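Local coordinates for protein leucine aminopeptidase (Legionella pneumophila, PDB 5GNE) that probably works as a zinc-dependent aminopeptidase of the M28 family, removing residues from the amino-terminal ends of peptides, at residues A[62-67]-A[318-323]; A[295-300]-A[366-371]; A[300-305]-A[358-363]. All coordinates share one frame; numbering follows the deposited sequence.

Contact 1 of 3, residues A[62-67]-A[318-323]; sequences EPYIQQ and HVNWTN
Two short helices, 62-65 and 318-323, are held apart, the CA atoms of Tyr-64 and Asn-320 standing 9.6 Å from each other, and one long side chain spans the distance. With CG of Tyr-64 opposite its own carbonyl carbon, the ring reaches straight out from the first helix and delivers its hydroxyl between two asparagines one helical turn apart. Tyr-64 OH donates to Asn-320 OD1 at 2.6 Å. This acceptor sits at the ring's edge, near its plane, and the hydroxyl in turn lies in the carbonyl plane of the asparagine, on a lone pair. The second bond runs the other way: Asn-323 ND2 donates to Tyr-64 OH at 3.2 Å, nearly straight at 162°, with the oxygen in the plane of the amide. The Asn-320 amide is turned about 45° from the ring, the Asn-323 amide more steeply, at about 63°. The hydroxyl donates once and accepts once, which should restrict its torsion. Asn-320 is itself held by a bond from its ND2 to Ser-245 OG of helix 243-254. Leu-59, in the last strand of the small antiparallel sheet, packs against both asparagines. Asn-320 also lies about 7 Å, side chain to side chain, from Glu-238, which can bind zinc in this protein although it holds none here; the nearest zinc ion is about 11 Å from the Val-319 side chain. The tyrosine hydroxyl thus joins the amino-terminal part of the chain to the M28 peptidase fold.

Contact 2 of 3, residues A[295-300]-A[366-371]; sequences AELLTR and LAFIVE
Leu-297 meets Phe-368 with a methyl group rather than across a ring face: its CD1 lies in the plane of the aromatic ring, at the edge, and presses on the root of that side chain. The methyl is 3.6 Å from Phe-368 CA and 3.9 Å from Phe-368 CB, which makes the leucine's nearest support the helix backbone itself. With CG opposite the backbone N (chi1 -170°), the phenylalanine ring leaves crosswise to its helix axis and turns its edge atom CD1 to Leu-297 CD1, 4.0 Å away. The other branch, Leu-297 CD2, takes a separate course, reaching Ala-367 CB at 4.1 Å and Glu-371 CG at 4.0 Å. One forked side chain therefore sits among three residues of a helical surface. The helices concerned pack within the alpha/beta fold of M28 peptidases, where helix 288-302 forms the beta-alpha-beta crossover between the parallel strands 279-282 and 306-309, and helix 355-373 runs across it. Their local axes approach to 10.0 Å at an angle of 114°, and the backbones come nearest where the CA atoms of Leu-297 and Ala-367 are 6.6 Å apart. Glu-371 runs past the leucine in the opposite direction, giving it only methylene carbon. A bend at chi2 (-73°) carries its carboxylate aside, where OE2 receives Tyr-301 OH and His-98 N while OE1 receives Asn-97 N.

Contact 3 of 3, residues A[300-305]-A[358-363]; sequences RYVKTP and MVNFTK
Met-358 O is gripped twice on the helix whose Asn-360 and Lys-363 receive Val-302: the backbone N of Thr-362 donates to it at 2.8 Å, and Thr-362 OG1 donates as well at 3.0 Å. The hydroxyl approaches from above the carbonyl plane, 42° out of it; a chi1 of -51° turns the threonine's polar atom back onto its own helix. That helix, 355-373, is the last of the M28 alpha/beta fold, and it is met here by the end of helix 288-302 and the turn leading into strand 306-309. The valine touches it with two branches. CG1, set opposite the backbone N (chi1 -168°), lies against the amide of Asn-360, with OD1 and CB of that residue each 3.8 Å away. CG2 meets Lys-363 a turn farther on, touching its CB at 4.0 Å, near the place where the backbones come closest, the CA atoms of Val-302 and Lys-363 being 6.2 Å apart. Only the base of the lysine is used; beyond CG its chain is extended, and it also packs on Phe-106 of helix 99-106. The first helix widens into a pi-type turn at 300-302 before Lys-303, whose positive phi redirects the chain, and a backbone hydrogen bond between Thr-304 and Leu-298 ties the turn to the helix. Thr-304 is thereby brought near Asn-360, yet its hydroxyl makes a weak bond to Gln-277 O instead. Across the contact, Thr-304 OG1 and Asn-360 ND2 remain 3.8 Å apart, near neighbours without a hydrogen bond.

How the contacts relate
Contacts 2 and 3 are two stations along one pair of helices, 288-302 and 355-373: their centres lie 8 Å apart, they share Arg-300, and Ala-367 of one packs against Tyr-301 of the other. Along the chain, contact 3 falls within the span bounded by contact 2, as the later part of the first helix meets the earlier part of the second. Contact 1 stands apart, its centre 28 Å from contact 2 and 31 Å from contact 3, and its segments alternate with theirs in sequence. Contacts 2 and 3 thus consolidate the peptidase fold internally, away from the metals, whereas contact 1 joins it to the amino-terminal part, toward the zinc site.

Contact 1 of 3, residues A[62-67]-A[318-323]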
loop_
_atom_site.group_PDB
_atom_site.type_symbol
_atom_site.label_atom_id
_atom_site.label_comp_id
_atom_site.label_asym_id
_atom_site.label_seq_id
_atom_site.Cartn_x
_atom_site.Cartn_y
_atom_site.Cartn_z
ATOM N N GLU A 62 -17.008 -4.029 -2.291
ATOM C CA GLU A 62 -17.743 -3.647 -1.087
ATOM C C GLU A 62 -17.451 -2.244 -0.539
ATOM O O GLU A 62 -18.371 -1.553 -0.140
ATOM C CB GLU A 62 -17.543 -4.683 0.019
ATOM C CG GLU A 62 -18.542 -4.493 1.143
ATOM C CD GLU A 62 -18.444 -5.565 2.217
ATOM O OE1 GLU A 62 -17.795 -5.336 3.264
ATOM O OE2 GLU A 62 -19.061 -6.631 2.023
ATOM N N PRO A 63 -16.179 -1.812 -0.508
ATOM C CA PRO A 63 -16.016 -0.458 0.032
ATOM C C PRO A 63 -16.686 0.607 -0.829
ATOM O O PRO A 63 -16.957 1.669 -0.319
ATOM C CB PRO A 63 -14.495 -0.257 0.023
ATOM C CG PRO A 63 -13.941 -1.644 0.106
ATOM C CD PRO A 63 -14.875 -2.473 -0.722
ATOM N N TYR A 64 -16.944 0.338 -2.103
ATOM C CA TYR A 64 -17.576 1.342 -2.950
ATOM C C TYR A 64 -19.112 1.314 -2.880
ATOM O O TYR A 64 -19.769 2.338 -3.108
ATOM C CB TYR A 64 -17.123 1.181 -4.418
ATOM C CG TYR A 64 -15.617 1.324 -4.637
ATOM C CD1 TYR A 64 -15.060 2.553 -4.943
ATOM C CD2 TYR A 64 -14.757 0.231 -4.510
ATOM C CE1 TYR A 64 -13.717 2.685 -5.150
ATOM C CE2 TYR A 64 -13.392 0.354 -4.716
ATOM C CZ TYR A 64 -12.880 1.588 -5.036
ATOM O OH TYR A 64 -11.523 1.740 -5.231
ATOM N N ILE A 65 -19.690 0.166 -2.550
ATOM C CA ILE A 65 -21.138 0.009 -2.628
ATOM C C ILE A 65 -21.800 -0.467 -1.331
ATOM O O ILE A 65 -23.032 -0.430 -1.217
ATOM C CB ILE A 65 -21.515 -0.959 -3.756
ATOM C CG1 ILE A 65 -20.905 -2.342 -3.534
ATOM C CG2 ILE A 65 -21.064 -0.416 -5.074
ATOM C CD1 ILE A 65 -21.295 -3.303 -4.630
ATOM N N GLN A 66 -20.987 -0.895 -0.365
ATOM C CA GLN A 66 -21.450 -1.185 1.005
ATOM C C GLN A 66 -22.799 -1.854 1.145
ATOM O O GLN A 66 -23.655 -1.198 1.744
ATOM C CB GLN A 66 -21.598 0.097 1.855
ATOM C CG GLN A 66 -20.436 1.059 1.952
ATOM C CD GLN A 66 -20.573 2.237 0.985
ATOM O OE1 GLN A 66 -21.336 2.187 0.019
ATOM N NE2 GLN A 66 -19.813 3.297 1.239
ATOM N N GLN A 67 -23.040 -3.052 0.597
ATOM C CA GLN A 67 -24.253 -3.822 0.953
ATOM C C GLN A 67 -25.517 -3.267 0.213
ATOM O O GLN A 67 -26.581 -3.877 0.236
ATOM C CB GLN A 67 -24.389 -3.767 2.508
ATOM C CG GLN A 67 -23.046 -4.212 3.315
ATOM C CD GLN A 67 -22.391 -5.529 2.931
ATOM O OE1 GLN A 67 -22.703 -6.565 3.539
ATOM N NE2 GLN A 67 -21.726 -5.556 1.760
ATOM N N HIS A 318 -2.665 1.460 -3.907
ATOM C CA HIS A 318 -2.686 2.735 -4.611
ATOM C C HIS A 318 -3.915 2.857 -5.514
ATOM O O HIS A 318 -4.489 3.939 -5.638
ATOM C CB HIS A 318 -1.397 2.930 -5.420
ATOM C CG HIS A 318 -1.221 1.949 -6.529
ATOM N ND1 HIS A 318 -1.036 0.599 -6.307
ATOM C CD2 HIS A 318 -1.215 2.114 -7.874
ATOM C CE1 HIS A 318 -0.921 -0.027 -7.465
ATOM N NE2 HIS A 318 -1.025 0.870 -8.431
ATOM N N VAL A 319 -4.342 1.728 -6.065
ATOM C CA VAL A 319 -5.522 1.640 -6.933
ATOM C C VAL A 319 -6.780 2.204 -6.277
ATOM O O VAL A 319 -7.571 2.884 -6.932
ATOM C CB VAL A 319 -5.734 0.172 -7.387
ATOM C CG1 VAL A 319 -7.125 -0.070 -7.934
ATOM C CG2 VAL A 319 -4.679 -0.184 -8.439
ATOM N N ASN A 320 -6.994 1.920 -5.004
ATOM C CA ASN A 320 -8.150 2.497 -4.320
ATOM C C ASN A 320 -8.073 4.028 -4.209
ATOM O O ASN A 320 -9.085 4.732 -4.342
ATOM C CB ASN A 320 -8.331 1.850 -2.967
ATOM C CG ASN A 320 -8.927 0.455 -3.081
ATOM O OD1 ASN A 320 -9.884 0.247 -3.821
ATOM N ND2 ASN A 320 -8.337 -0.516 -2.382
ATOM N N TRP A 321 -6.874 4.555 -4.002
ATOM C CA TRP A 321 -6.735 6.001 -4.010
ATOM C C TRP A 321 -7.009 6.609 -5.406
ATOM O O TRP A 321 -7.775 7.571 -5.519
ATOM C CB TRP A 321 -5.335 6.412 -3.504
ATOM C CG TRP A 321 -5.122 6.127 -2.045
ATOM C CD1 TRP A 321 -4.517 5.028 -1.519
ATOM C CD2 TRP A 321 -5.557 6.930 -0.909
ATOM N NE1 TRP A 321 -4.524 5.095 -0.126
ATOM C CE2 TRP A 321 -5.145 6.249 0.269
ATOM C CE3 TRP A 321 -6.225 8.155 -0.782
ATOM C CZ2 TRP A 321 -5.389 6.745 1.555
ATOM C CZ3 TRP A 321 -6.475 8.660 0.521
ATOM C CH2 TRP A 321 -6.059 7.951 1.663
ATOM N N THR A 322 -6.370 6.097 -6.461
ATOM C CA THR A 322 -6.560 6.728 -7.746
ATOM C C THR A 322 -8.016 6.560 -8.209
ATOM O O THR A 322 -8.551 7.447 -8.847
ATOM C CB THR A 322 -5.576 6.241 -8.824
ATOM O OG1 THR A 322 -6.138 5.183 -9.601
ATOM C CG2 THR A 322 -4.312 5.792 -8.200
ATOM N N ASN A 323 -8.661 5.445 -7.878
ATOM C CA ASN A 323 -10.080 5.297 -8.220
ATOM C C ASN A 323 -10.955 6.378 -7.621
ATOM O O ASN A 323 -12.018 6.658 -8.159
ATOM C CB ASN A 323 -10.630 3.946 -7.752
ATOM C CG ASN A 323 -10.279 2.836 -8.692
ATOM O OD1 ASN A 323 -9.876 3.100 -9.793
ATOM N ND2 ASN A 323 -10.431 1.595 -8.265
#

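Contact 2 of 3, residues A[295-300]-A[366-371]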
loop_
_atom_site.group_PDB
_atom_site.type_symbol
_atom_site.label_atom_id
_atom_site.label_comp_id
_atom_site.label_asym_id
_atom_site.label_seq_id
_atom_site.Cartn_x
_atom_site.Cartn_y
_atom_site.Cartn_z
ATOM N N ALA A 295 10.639 10.290 -9.409
ATOM C CA ALA A 295 11.822 10.073 -10.246
ATOM C C ALA A 295 12.918 11.110 -9.957
ATOM O O ALA A 295 14.079 10.755 -9.807
ATOM C CB ALA A 295 11.450 10.070 -11.727
ATOM N N GLU A 296 12.567 12.388 -9.861
ATOM C CA GLU A 296 13.616 13.373 -9.628
ATOM C C GLU A 296 14.141 13.343 -8.196
ATOM O O GLU A 296 15.283 13.717 -7.957
ATOM C CB GLU A 296 13.111 14.790 -9.872
ATOM C CG GLU A 296 12.116 14.952 -10.979
ATOM C CD GLU A 296 11.573 16.363 -11.048
ATOM O OE1 GLU A 296 10.906 16.812 -10.087
ATOM O OE2 GLU A 296 11.811 17.024 -12.070
ATOM N N LEU A 297 13.339 12.841 -7.259
ATOM C CA LEU A 297 13.821 12.682 -5.896
ATOM C C LEU A 297 14.861 11.570 -5.889
ATOM O O LEU A 297 15.931 11.695 -5.274
ATOM C CB LEU A 297 12.670 12.387 -4.924
ATOM C CG LEU A 297 11.544 13.427 -4.678
ATOM C CD1 LEU A 297 10.450 12.787 -3.844
ATOM C CD2 LEU A 297 12.004 14.715 -4.012
ATOM N N LEU A 298 14.569 10.501 -6.628
ATOM C CA LEU A 298 15.502 9.378 -6.713
ATOM C C LEU A 298 16.838 9.804 -7.318
ATOM O O LEU A 298 17.914 9.481 -6.798
ATOM C CB LEU A 298 14.894 8.242 -7.533
ATOM C CG LEU A 298 13.939 7.289 -6.798
ATOM C CD1 LEU A 298 13.402 6.211 -7.725
ATOM C CD2 LEU A 298 14.633 6.663 -5.597
ATOM N N THR A 299 16.774 10.538 -8.415
ATOM C CA THR A 299 17.988 10.990 -9.056
ATOM C C THR A 299 18.725 12.028 -8.205
ATOM O O THR A 299 19.928 11.882 -7.934
ATOM C CB THR A 299 17.688 11.533 -10.459
ATOM O OG1 THR A 299 17.327 10.426 -11.296
ATOM C CG2 THR A 299 18.923 12.196 -11.053
ATOM N N ARG A 300 18.005 13.054 -7.763
ATOM C CA ARG A 300 18.632 14.147 -7.031
ATOM C C ARG A 300 19.126 13.748 -5.642
ATOM O O ARG A 300 20.188 14.189 -5.222
ATOM C CB ARG A 300 17.669 15.321 -6.904
ATOM C CG ARG A 300 18.221 16.442 -6.070
ATOM C CD ARG A 300 17.852 17.783 -6.645
ATOM N NE ARG A 300 18.681 18.829 -6.066
ATOM C CZ ARG A 300 18.585 20.110 -6.387
ATOM N NH1 ARG A 300 17.683 20.497 -7.283
ATOM N NH2 ARG A 300 19.386 21.003 -5.809
ATOM N N LEU A 366 11.506 9.847 2.716
ATOM C CA LEU A 366 11.782 11.040 3.516
ATOM C C LEU A 366 11.949 12.287 2.644
ATOM O O LEU A 366 11.475 13.354 3.007
ATOM C CB LEU A 366 13.006 10.806 4.390
ATOM C CG LEU A 366 12.732 9.871 5.580
ATOM C CD1 LEU A 366 13.992 9.452 6.341
ATOM C CD2 LEU A 366 11.757 10.503 6.536
ATOM N N ALA A 367 12.620 12.166 1.498
ATOM C CA ALA A 367 12.689 13.274 0.533
ATOM C C ALA A 367 11.270 13.676 0.071
ATOM O O ALA A 367 10.911 14.870 -0.019
ATOM C CB ALA A 367 13.547 12.895 -0.643
ATOM N N PHE A 368 10.471 12.656 -0.226
ATOM C CA PHE A 368 9.065 12.833 -0.550
ATOM C C PHE A 368 8.351 13.653 0.525
ATOM O O PHE A 368 7.734 14.673 0.240
ATOM C CB PHE A 368 8.438 11.456 -0.720
ATOM C CG PHE A 368 7.052 11.468 -1.283
ATOM C CD1 PHE A 368 6.835 11.621 -2.645
ATOM C CD2 PHE A 368 5.964 11.226 -0.451
ATOM C CE1 PHE A 368 5.533 11.588 -3.159
ATOM C CE2 PHE A 368 4.679 11.194 -0.949
ATOM C CZ PHE A 368 4.460 11.367 -2.307
ATOM N N ILE A 369 8.475 13.212 1.769
ATOM C CA ILE A 369 7.854 13.897 2.888
ATOM C C ILE A 369 8.387 15.325 3.081
ATOM O O ILE A 369 7.626 16.245 3.341
ATOM C CB ILE A 369 8.042 13.103 4.178
ATOM C CG1 ILE A 369 7.153 11.861 4.175
ATOM C CG2 ILE A 369 7.664 13.929 5.380
ATOM C CD1 ILE A 369 7.379 11.022 5.389
ATOM N N VAL A 370 9.688 15.533 2.930
ATOM C CA VAL A 370 10.230 16.875 3.150
ATOM C C VAL A 370 9.822 17.813 2.022
ATOM O O VAL A 370 9.348 18.926 2.262
ATOM C CB VAL A 370 11.776 16.867 3.279
ATOM C CG1 VAL A 370 12.330 18.281 3.236
ATOM C CG2 VAL A 370 12.189 16.193 4.572
ATOM N N GLU A 371 10.031 17.405 0.781
ATOM C CA GLU A 371 9.790 18.348 -0.289
ATOM C C GLU A 371 8.299 18.657 -0.487
ATOM O O GLU A 371 7.950 19.779 -0.880
ATOM C CB GLU A 371 10.445 17.874 -1.570
ATOM C CG GLU A 371 11.963 17.743 -1.404
ATOM C CD GLU A 371 12.682 19.084 -1.350
ATOM O OE1 GLU A 371 12.016 20.130 -1.413
ATOM O OE2 GLU A 371 13.926 19.107 -1.271
#

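Contact 3 of 3, residues A[300-305]-A[358-363]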
loop_
_atom_site.group_PDB
_atom_site.type_symbol
_atom_site.label_atom_id
_atom_site.label_comp_id
_atom_site.label_asym_id
_atom_site.label_seq_id
_atom_site.Cartn_x
_atom_site.Cartn_y
_atom_site.Cartn_z
ATOM N N ARG A 300 18.005 13.054 -7.763
ATOM C CA ARG A 300 18.632 14.147 -7.031
ATOM C C ARG A 300 19.126 13.748 -5.642
ATOM O O ARG A 300 20.188 14.189 -5.222
ATOM C CB ARG A 300 17.669 15.321 -6.904
ATOM C CG ARG A 300 18.221 16.442 -6.070
ATOM C CD ARG A 300 17.852 17.783 -6.645
ATOM N NE ARG A 300 18.681 18.829 -6.066
ATOM C CZ ARG A 300 18.585 20.110 -6.387
ATOM N NH1 ARG A 300 17.683 20.497 -7.283
ATOM N NH2 ARG A 300 19.386 21.003 -5.809
ATOM N N TYR A 301 18.370 12.927 -4.920
ATOM C CA TYR A 301 18.715 12.659 -3.519
ATOM C C TYR A 301 19.168 11.233 -3.233
ATOM O O TYR A 301 20.188 11.031 -2.575
ATOM C CB TYR A 301 17.535 12.987 -2.597
ATOM C CG TYR A 301 17.193 14.457 -2.508
ATOM C CD1 TYR A 301 18.165 15.387 -2.161
ATOM C CD2 TYR A 301 15.889 14.910 -2.710
ATOM C CE1 TYR A 301 17.861 16.733 -2.055
ATOM C CE2 TYR A 301 15.582 16.256 -2.601
ATOM C CZ TYR A 301 16.576 17.160 -2.266
ATOM O OH TYR A 301 16.299 18.501 -2.148
ATOM N N VAL A 302 18.433 10.244 -3.736
ATOM C CA VAL A 302 18.766 8.860 -3.438
ATOM C C VAL A 302 19.933 8.432 -4.327
ATOM O O VAL A 302 20.614 7.441 -4.043
ATOM C CB VAL A 302 17.561 7.927 -3.610
ATOM C CG1 VAL A 302 17.858 6.555 -3.018
ATOM C CG2 VAL A 302 16.359 8.503 -2.895
ATOM N N LYS A 303 20.157 9.205 -5.389
ATOM C CA LYS A 303 21.185 8.941 -6.406
ATOM C C LYS A 303 21.128 7.486 -6.856
ATOM O O LYS A 303 22.097 6.740 -6.768
ATOM C CB LYS A 303 22.560 9.297 -5.836
ATOM C CG LYS A 303 22.628 10.760 -5.340
ATOM C CD LYS A 303 23.240 11.737 -6.339
ATOM C CE LYS A 303 23.824 12.969 -5.636
ATOM N NZ LYS A 303 23.904 14.179 -6.518
ATOM N N THR A 304 19.960 7.103 -7.349
ATOM C CA THR A 304 19.691 5.752 -7.818
ATOM C C THR A 304 19.244 5.770 -9.278
ATOM O O THR A 304 18.672 6.758 -9.735
ATOM C CB THR A 304 18.600 5.101 -6.890
ATOM O OG1 THR A 304 19.229 4.370 -5.829
ATOM C CG2 THR A 304 17.683 4.184 -7.624
ATOM N N PRO A 305 19.582 4.722 -10.046
ATOM C CA PRO A 305 19.001 4.656 -11.394
ATOM C C PRO A 305 17.487 4.521 -11.294
ATOM O O PRO A 305 16.987 3.787 -10.436
ATOM C CB PRO A 305 19.624 3.399 -12.011
ATOM C CG PRO A 305 20.731 3.030 -11.133
ATOM C CD PRO A 305 20.474 3.585 -9.770
ATOM N N MET A 358 16.039 -1.265 1.104
ATOM C CA MET A 358 15.083 -0.663 2.012
ATOM C C MET A 358 15.530 0.696 2.503
ATOM O O MET A 358 14.728 1.650 2.538
ATOM C CB MET A 358 14.863 -1.593 3.180
ATOM C CG MET A 358 14.258 -2.898 2.740
ATOM S SD MET A 358 13.765 -3.870 4.140
ATOM C CE MET A 358 13.242 -5.308 3.319
ATOM N N VAL A 359 16.813 0.803 2.848
ATOM C CA VAL A 359 17.349 2.093 3.248
ATOM C C VAL A 359 17.096 3.105 2.128
ATOM O O VAL A 359 16.690 4.223 2.394
ATOM C CB VAL A 359 18.875 2.041 3.564
ATOM C CG1 VAL A 359 19.456 3.454 3.597
ATOM C CG2 VAL A 359 19.137 1.341 4.888
ATOM N N ASN A 360 17.300 2.712 0.872
ATOM C CA ASN A 360 17.044 3.635 -0.238
ATOM C C ASN A 360 15.558 4.033 -0.353
ATOM O O ASN A 360 15.256 5.201 -0.580
ATOM C CB ASN A 360 17.554 3.062 -1.561
ATOM C CG ASN A 360 19.092 3.175 -1.709
ATOM O OD1 ASN A 360 19.750 3.986 -1.032
ATOM N ND2 ASN A 360 19.659 2.370 -2.611
ATOM N N PHE A 361 14.634 3.080 -0.191
ATOM C CA PHE A 361 13.203 3.424 -0.128
ATOM C C PHE A 361 12.884 4.344 1.054
ATOM O O PHE A 361 12.070 5.262 0.928
ATOM C CB PHE A 361 12.337 2.173 -0.032
ATOM C CG PHE A 361 12.140 1.464 -1.337
ATOM C CD1 PHE A 361 13.020 0.470 -1.738
ATOM C CD2 PHE A 361 11.088 1.801 -2.171
ATOM C CE1 PHE A 361 12.859 -0.190 -2.956
ATOM C CE2 PHE A 361 10.911 1.136 -3.386
ATOM C CZ PHE A 361 11.801 0.140 -3.779
ATOM N N THR A 362 13.549 4.139 2.187
ATOM C CA THR A 362 13.397 5.092 3.289
ATOM C C THR A 362 13.884 6.483 2.917
ATOM O O THR A 362 13.202 7.473 3.197
ATOM C CB THR A 362 14.143 4.618 4.564
ATOM O OG1 THR A 362 13.747 3.277 4.836
ATOM C CG2 THR A 362 13.782 5.464 5.757
ATOM N N LYS A 363 15.031 6.557 2.241
ATOM C CA LYS A 363 15.508 7.844 1.746
ATOM C C LYS A 363 14.458 8.484 0.850
ATOM O O LYS A 363 14.072 9.646 1.066
ATOM C CB LYS A 363 16.822 7.697 0.995
ATOM C CG LYS A 363 18.015 7.462 1.902
ATOM C CD LYS A 363 19.322 7.270 1.137
ATOM C CE LYS A 363 20.490 7.249 2.124
ATOM N NZ LYS A 363 21.751 6.769 1.550
#